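Local coordinates for sterol regulatory element-binding protein cleavage-activating protein (PDB 4YHC), which escorts the Sre1 precursor for processing when sterol or oxygen is low, the part here being the WD40 domain that follows its membrane region, at residues I36-N41 / L442-R447; D95-L100 / L107-S112; M246-N251 / I314-D319. The protein carries 9 engineered substitutions. All coordinates share one frame; numbering follows the deposited sequence.

Interaction 1 of 3, residues I36-N41 / L442-R447; sequences IAVSEN and LAVSDR
Leu442 and Ile36 meet where two neighbouring blades of the WD40 beta-propeller press their innermost strands together. Strands 33-38 and 441-445 run in roughly the same direction, their short segments 29° apart and 7.7 Å from each other at the closest, which is too far for backbone pairing. No hydrogen bond crosses, and the fit therefore rests on the shapes of the side chains. Along 36-38 the CB atoms of Ile36 and Val38 turn toward the other blade while that of Ala37 turns away, leaving a notch floored by the Ala37 backbone. Leu442 supplies the knob for it. With CG anti to the backbone N (chi1 -162°), its CD2 methyl reaches 3.6 Å from Ala37 CA and 4.0 Å from Val38 CG1. The side chains of Ile36 and Leu442 run antiparallel, flank to flank. Ile36 holds CG1 in the crowded position between its N and C (chi1 56°), and its CD1 methyl comes to 3.5 Å from Leu442 CB, at the root of the knob rather than its tip. Each strand is tied by backbone hydrogen bonds within its own sheet, Ala37 with Ala46 and Leu442 with Ala450, so the two sheets abut without merging. Beyond the contact, Val444 also touches Phe45 of the facing blade, and Ala37 rests on Leu82 of strand 79-82. At the far end of the contact Val38 divides its two methyls: CG1 lies 3.8 Å from Ala443 O, while CG2 meets Val444 CG2 at 4.1 Å, the two valine side chains roughly perpendicular.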
# COMPACT_ATOMS: atom_id res chain seq x y z
N ILE A 36 1.93 -10.27 1.63
CA ILE A 36 0.99 -10.06 0.54
C ILE A 36 1.28 -8.73 -0.19
O ILE A 36 1.88 -7.80 0.39
CB ILE A 36 -0.45 -10.10 1.03
CG1 ILE A 36 -0.70 -9.06 2.16
CG2 ILE A 36 -0.83 -11.52 1.46
CD1 ILE A 36 -2.14 -8.91 2.49
N ALA A 37 0.87 -8.64 -1.45
CA ALA A 37 1.11 -7.44 -2.22
C ALA A 37 0.04 -7.28 -3.29
O ALA A 37 -0.62 -8.22 -3.66
CB ALA A 37 2.51 -7.50 -2.85
N VAL A 38 -0.12 -6.06 -3.77
CA VAL A 38 -1.08 -5.80 -4.81
C VAL A 38 -0.52 -4.80 -5.78
O VAL A 38 0.25 -3.91 -5.42
CB VAL A 38 -2.41 -5.33 -4.19
CG1 VAL A 38 -2.28 -3.93 -3.67
CG2 VAL A 38 -3.52 -5.40 -5.21
N SER A 39 -0.90 -4.92 -7.04
CA SER A 39 -0.36 -4.00 -8.01
C SER A 39 -0.96 -2.63 -7.81
O SER A 39 -2.09 -2.46 -7.30
CB SER A 39 -0.60 -4.49 -9.47
OG SER A 39 -1.94 -4.79 -9.80
N GLU A 40 -0.22 -1.66 -8.31
CA GLU A 40 -0.62 -0.25 -8.21
C GLU A 40 -1.97 0.05 -8.81
O GLU A 40 -2.59 0.96 -8.37
CB GLU A 40 0.37 0.65 -8.93
CG GLU A 40 0.71 1.89 -8.13
CD GLU A 40 1.99 1.67 -7.36
OE1 GLU A 40 1.92 1.72 -6.10
OE2 GLU A 40 3.06 1.43 -8.01
N ASN A 41 -2.37 -0.68 -9.85
CA ASN A 41 -3.66 -0.51 -10.49
C ASN A 41 -4.70 -1.37 -9.83
O ASN A 41 -5.81 -1.36 -10.25
CB ASN A 41 -3.61 -0.77 -12.03
CG ASN A 41 -3.35 -2.24 -12.39
OD1 ASN A 41 -2.93 -3.04 -11.55
ND2 ASN A 41 -3.52 -2.59 -13.68
N LEU A 442 -3.91 -5.82 3.79
CA LEU A 442 -3.63 -4.84 2.73
C LEU A 442 -4.91 -4.38 2.01
O LEU A 442 -5.82 -5.20 1.75
CB LEU A 442 -2.67 -5.49 1.75
CG LEU A 442 -1.88 -4.66 0.81
CD1 LEU A 442 -0.88 -3.76 1.51
CD2 LEU A 442 -1.19 -5.61 -0.16
N ALA A 443 -4.99 -3.10 1.69
CA ALA A 443 -6.10 -2.61 0.92
C ALA A 443 -6.01 -3.18 -0.49
O ALA A 443 -4.90 -3.20 -1.06
CB ALA A 443 -6.08 -1.09 0.84
N VAL A 444 -7.16 -3.54 -1.05
CA VAL A 444 -7.23 -4.01 -2.39
C VAL A 444 -8.07 -3.16 -3.34
O VAL A 444 -8.07 -3.39 -4.53
CB VAL A 444 -7.61 -5.50 -2.21
CG1 VAL A 444 -9.04 -5.88 -2.46
CG2 VAL A 444 -6.49 -6.38 -2.57
N SER A 445 -8.74 -2.16 -2.81
CA SER A 445 -9.47 -1.20 -3.57
C SER A 445 -9.96 -0.13 -2.56
O SER A 445 -9.74 -0.27 -1.35
CB SER A 445 -10.69 -1.84 -4.29
OG SER A 445 -11.87 -1.98 -3.48
N ASP A 446 -10.61 0.90 -3.09
CA ASP A 446 -11.27 1.92 -2.29
C ASP A 446 -12.40 1.37 -1.34
O ASP A 446 -12.86 2.09 -0.44
CB ASP A 446 -11.82 2.97 -3.19
CG ASP A 446 -10.75 3.83 -3.85
OD1 ASP A 446 -9.56 3.82 -3.44
OD2 ASP A 446 -11.12 4.60 -4.79
N ARG A 447 -12.87 0.16 -1.57
CA ARG A 447 -13.88 -0.42 -0.71
C ARG A 447 -13.60 -1.85 -0.28
O ARG A 447 -14.51 -2.58 0.13
CB ARG A 447 -15.24 -0.43 -1.43
CG ARG A 447 -15.83 0.95 -1.73
CD ARG A 447 -17.20 0.75 -2.45
NE ARG A 447 -17.46 1.80 -3.42
CZ ARG A 447 -18.10 1.66 -4.59
NH1 ARG A 447 -18.55 0.49 -5.05
NH2 ARG A 447 -18.26 2.75 -5.32

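Interaction 2 of 3, residues D95-L100 / L107-S112; sequences DTLFIL and LMLQHS
The antiparallel beta hairpin 96-101/106-112, the last two strands of a four-stranded propeller blade in the predicted second WD repeat, brings Leu97 opposite His111 and Ile99 opposite Leu109. Leu97 and His111 exchange two backbone bonds, with Leu97 N 2.8 Å from His111 O. Ile99 N likewise donates to Leu109 O. The regular pairing breaks at a classic beta bulge, where Met108 and Leu109 both face Ile99. Met108 N takes the stronger grip on Ile99 O at 2.7 Å, and the bond from Leu109 N to the same oxygen is weak. The register slips by one residue here, pairing Leu100 with Leu107.

Leu97, Ile99, Leu109 and His111 line one face of the hairpin. Leu109 swings CG away from its own N (chi1 174°), which carries CD2 between its neighbours: it lies 3.8 Å from Leu97 CD1 and 3.9 Å from Ile99 CG1. This face packs on strand 161-170 of the next blade, with Ile163 touching Leu97, Leu109 and His111. On the other face Gln110 stretches out fully beside Phe98, its amide plane turned 47° from the ring, with Gln110 CD 3.9 Å from Phe98 CE2. Thr96 touches both: its CG2 methyl sits over one face of the Phe98 ring, toward the rim, and 3.5 Å from Gln110 CG.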
# COMPACT_ATOMS: atom_id res chain seq x y z
N ASP A 95 20.73 -14.32 -4.68
CA ASP A 95 21.65 -14.00 -5.78
C ASP A 95 21.02 -13.86 -7.15
O ASP A 95 21.73 -13.57 -8.11
CB ASP A 95 22.80 -15.02 -5.87
CG ASP A 95 22.35 -16.44 -6.05
OD1 ASP A 95 21.28 -16.71 -6.62
OD2 ASP A 95 23.10 -17.33 -5.58
N THR A 96 19.70 -14.05 -7.26
CA THR A 96 19.08 -14.05 -8.60
C THR A 96 17.76 -13.31 -8.63
O THR A 96 16.95 -13.40 -7.69
CB THR A 96 18.87 -15.50 -9.02
OG1 THR A 96 20.03 -16.26 -8.67
CG2 THR A 96 18.60 -15.65 -10.50
N LEU A 97 17.52 -12.58 -9.72
CA LEU A 97 16.22 -12.03 -9.98
C LEU A 97 15.56 -12.73 -11.15
O LEU A 97 16.21 -13.15 -12.15
CB LEU A 97 16.30 -10.51 -10.15
CG LEU A 97 16.76 -9.92 -11.47
CD1 LEU A 97 15.67 -9.67 -12.48
CD2 LEU A 97 17.48 -8.61 -11.17
N PHE A 98 14.26 -12.89 -11.00
CA PHE A 98 13.44 -13.58 -11.95
C PHE A 98 12.28 -12.70 -12.31
O PHE A 98 11.57 -12.22 -11.44
CB PHE A 98 12.91 -14.84 -11.28
CG PHE A 98 13.93 -15.76 -10.64
CD1 PHE A 98 14.29 -15.62 -9.33
CD2 PHE A 98 14.42 -16.88 -11.32
CE1 PHE A 98 15.15 -16.49 -8.69
CE2 PHE A 98 15.27 -17.79 -10.69
CZ PHE A 98 15.66 -17.58 -9.37
N ILE A 99 12.01 -12.53 -13.59
CA ILE A 99 10.92 -11.69 -14.07
C ILE A 99 9.93 -12.59 -14.78
O ILE A 99 10.28 -13.19 -15.84
CB ILE A 99 11.36 -10.64 -15.11
CG1 ILE A 99 12.47 -9.73 -14.55
CG2 ILE A 99 10.16 -9.85 -15.64
CD1 ILE A 99 12.14 -9.00 -13.28
N LEU A 100 8.73 -12.69 -14.20
CA LEU A 100 7.65 -13.49 -14.76
C LEU A 100 6.52 -12.70 -15.33
O LEU A 100 6.03 -11.71 -14.75
CB LEU A 100 7.08 -14.43 -13.74
CG LEU A 100 8.03 -15.50 -13.21
CD1 LEU A 100 8.00 -15.38 -11.71
CD2 LEU A 100 7.69 -16.94 -13.64
N LEU A 107 8.55 -17.38 -17.67
CA LEU A 107 9.75 -16.77 -17.17
C LEU A 107 10.31 -16.00 -18.30
O LEU A 107 10.62 -16.56 -19.33
CB LEU A 107 10.75 -17.83 -16.75
CG LEU A 107 11.72 -17.61 -15.58
CD1 LEU A 107 13.05 -18.22 -15.92
CD2 LEU A 107 11.91 -16.21 -15.06
N MET A 108 10.44 -14.70 -18.13
CA MET A 108 10.89 -13.84 -19.20
C MET A 108 12.39 -13.67 -19.07
O MET A 108 13.10 -13.48 -20.05
CB MET A 108 10.28 -12.44 -19.11
CG MET A 108 8.79 -12.34 -18.93
SD MET A 108 7.99 -12.95 -20.41
CE MET A 108 8.22 -11.55 -21.49
N LEU A 109 12.88 -13.68 -17.85
CA LEU A 109 14.27 -13.31 -17.65
C LEU A 109 14.73 -13.77 -16.29
O LEU A 109 13.94 -13.84 -15.32
CB LEU A 109 14.43 -11.79 -17.83
CG LEU A 109 15.77 -11.13 -17.54
CD1 LEU A 109 15.91 -9.87 -18.36
CD2 LEU A 109 15.92 -10.76 -16.08
N GLN A 110 16.00 -14.14 -16.26
CA GLN A 110 16.70 -14.48 -15.04
C GLN A 110 18.04 -13.79 -15.08
O GLN A 110 18.70 -13.84 -16.10
CB GLN A 110 16.84 -15.97 -14.95
CG GLN A 110 17.62 -16.47 -13.77
CD GLN A 110 17.69 -17.98 -13.76
OE1 GLN A 110 16.83 -18.62 -14.31
NE2 GLN A 110 18.70 -18.54 -13.11
N HIS A 111 18.48 -13.21 -13.96
CA HIS A 111 19.66 -12.35 -13.93
C HIS A 111 20.30 -12.39 -12.57
O HIS A 111 19.60 -12.19 -11.56
CB HIS A 111 19.30 -10.90 -14.24
CG HIS A 111 20.49 -10.02 -14.45
ND1 HIS A 111 21.12 -9.91 -15.67
CD2 HIS A 111 21.16 -9.19 -13.60
CE1 HIS A 111 22.13 -9.06 -15.57
NE2 HIS A 111 22.18 -8.62 -14.31
N SER A 112 21.63 -12.60 -12.52
CA SER A 112 22.26 -12.73 -11.21
C SER A 112 22.76 -11.38 -10.69
O SER A 112 23.07 -10.50 -11.47
CB SER A 112 23.32 -13.80 -11.26
OG SER A 112 22.64 -15.02 -11.52

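Interaction 3 of 3, residues M246-N251 / I314-D319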
# COMPACT_ATOMS: atom_id res chain seq x y z
N MET A 246 3.70 17.57 5.30
CA MET A 246 3.19 17.22 3.98
C MET A 246 3.94 18.13 3.01
O MET A 246 3.83 19.34 3.10
CB MET A 246 1.69 17.38 3.90
CG MET A 246 1.17 17.00 2.49
SD MET A 246 -0.59 17.01 2.38
CE MET A 246 -0.78 18.74 1.96
N ILE A 247 4.78 17.54 2.16
CA ILE A 247 5.73 18.26 1.37
C ILE A 247 5.44 18.09 -0.15
O ILE A 247 5.18 16.98 -0.62
CB ILE A 247 7.09 17.73 1.68
CG1 ILE A 247 7.43 17.96 3.17
CG2 ILE A 247 8.12 18.29 0.74
CD1 ILE A 247 8.66 17.24 3.62
N ASP A 248 5.42 19.20 -0.87
CA ASP A 248 5.31 19.22 -2.36
C ASP A 248 6.66 18.96 -2.96
O ASP A 248 7.61 19.76 -2.85
CB ASP A 248 4.76 20.57 -2.82
CG ASP A 248 4.84 20.76 -4.37
OD1 ASP A 248 5.03 19.78 -5.20
OD2 ASP A 248 4.66 21.96 -4.73
N LEU A 249 6.80 17.83 -3.61
CA LEU A 249 8.12 17.48 -4.11
C LEU A 249 8.42 18.17 -5.47
O LEU A 249 9.52 18.15 -5.95
CB LEU A 249 8.18 15.97 -4.30
CG LEU A 249 8.62 14.93 -3.30
CD1 LEU A 249 9.07 15.45 -1.97
CD2 LEU A 249 7.67 13.77 -3.21
N LYS A 250 7.39 18.66 -6.14
CA LYS A 250 7.60 19.29 -7.46
C LYS A 250 8.26 20.65 -7.27
O LYS A 250 9.37 20.90 -7.76
CB LYS A 250 6.29 19.42 -8.18
CG LYS A 250 6.38 20.12 -9.54
CD LYS A 250 4.98 20.31 -10.12
CE LYS A 250 5.04 20.89 -11.52
NZ LYS A 250 5.66 22.26 -11.49
N ASN A 251 7.60 21.50 -6.50
CA ASN A 251 8.11 22.85 -6.21
C ASN A 251 8.89 22.96 -4.87
O ASN A 251 9.22 24.03 -4.47
CB ASN A 251 6.92 23.80 -6.20
CG ASN A 251 6.13 23.73 -7.50
OD1 ASN A 251 6.71 23.86 -8.55
ND2 ASN A 251 4.81 23.48 -7.42
N ILE A 314 -7.55 21.19 -1.30
CA ILE A 314 -6.52 21.24 -2.27
C ILE A 314 -5.24 20.78 -1.60
O ILE A 314 -4.71 21.52 -0.80
CB ILE A 314 -6.34 22.68 -2.82
CG1 ILE A 314 -7.55 23.11 -3.61
CG2 ILE A 314 -5.06 22.80 -3.63
CD1 ILE A 314 -7.62 24.63 -3.80
N LEU A 315 -4.76 19.56 -1.97
CA LEU A 315 -3.55 18.98 -1.45
C LEU A 315 -2.31 19.50 -2.08
O LEU A 315 -1.29 19.51 -1.46
CB LEU A 315 -3.47 17.46 -1.69
CG LEU A 315 -4.05 16.43 -0.75
CD1 LEU A 315 -3.47 15.05 -1.15
CD2 LEU A 315 -3.81 16.82 0.70
N ASN A 316 -2.33 19.83 -3.36
CA ASN A 316 -1.13 20.32 -3.96
C ASN A 316 -1.50 21.06 -5.26
O ASN A 316 -2.64 20.98 -5.70
CB ASN A 316 -0.13 19.19 -4.22
CG ASN A 316 1.27 19.69 -4.48
OD1 ASN A 316 1.56 20.89 -4.31
ND2 ASN A 316 2.16 18.78 -4.91
N LYS A 317 -0.57 21.83 -5.79
CA LYS A 317 -0.84 22.59 -7.02
C LYS A 317 0.35 22.44 -7.90
O LYS A 317 1.46 22.43 -7.40
CB LYS A 317 -1.13 24.09 -6.76
CG LYS A 317 -2.34 24.35 -5.89
CD LYS A 317 -2.97 25.71 -6.07
CE LYS A 317 -2.27 26.77 -5.26
NZ LYS A 317 -2.62 28.16 -5.74
N TRP A 318 0.12 22.39 -9.21
CA TRP A 318 1.15 22.33 -10.19
C TRP A 318 2.12 23.52 -10.06
O TRP A 318 3.36 23.35 -10.09
CB TRP A 318 0.49 22.32 -11.58
CG TRP A 318 1.41 21.88 -12.66
CD1 TRP A 318 2.16 22.70 -13.48
CD2 TRP A 318 1.73 20.54 -13.03
NE1 TRP A 318 2.87 21.94 -14.34
CE2 TRP A 318 2.67 20.62 -14.08
CE3 TRP A 318 1.34 19.27 -12.56
CZ2 TRP A 318 3.23 19.48 -14.66
CZ3 TRP A 318 1.87 18.15 -13.15
CH2 TRP A 318 2.81 18.25 -14.19
N ASP A 319 1.51 24.69 -9.85
CA ASP A 319 2.14 25.99 -9.77
C ASP A 319 1.55 26.61 -8.53
O ASP A 319 0.32 26.62 -8.38
CB ASP A 319 1.69 26.92 -10.94
CG ASP A 319 2.26 26.49 -12.27
OD1 ASP A 319 3.49 26.38 -12.40
OD2 ASP A 319 1.44 26.25 -13.20
O HOH W 1 3.16 20.27 -7.33
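Trp318 O is gripped by two donors from opposite faces of its carbonyl plane: Lys250 NZ at 2.9 Å and Asn251 ND2 at 3.0 Å. A second knot forms at Asp248 OD1. Asn316 ND2, which also donates to Ala233 O, reaches this oxygen at 3.1 Å along a nearly straight bond (170°), yet far above the carboxylate plane, while Lys250 N arrives from the opposite face and closes an Asx turn. Gln320 NE2 bonds the other oxygen, OD2, so the carboxylate has few ways to swing. A water adds a bridge, donating to Asp248 OD1 and to Lys317 O. The Lys250 chain, extended through CE, lays CE over a face of the indole, 3.5 Å from Trp318 CE2; the bend at chi4 (-63°) then directs NZ to the Trp318 carbonyl, still above the five-membered ring as a cation-pi partner. Deeper in, Met246 lies athwart Leu315, its SD 3.6 Å from Leu315 CD2. Leu315 and Asn316 form a classic beta bulge facing Phe282. The contact thus joins two sheets of the WD40 domain: strand 243-248, third in its four-stranded antiparallel propeller blade, meets strand 311-317 of a branched mixed sheet.

Overall arrangement
From the N terminus, the chain first lays down segment 36-41, whose partner 442-447 arrives only near the C terminus. Interaction 1 thus closes a loop over most of the domain and joins the first strand of one blade to the innermost strand of the last, close to the centre of the chain. Interactions 2 and 3 both nest inside that loop and follow one another in series. Interaction 2 is local, a hairpin within one blade, whereas interaction 3 spans 63 residues and joins two sheets. The centres of interactions 2 and 3 lie about 37 Å apart, and about 24 and 25 Å, respectively, from that of interaction 1. None of the three touches another.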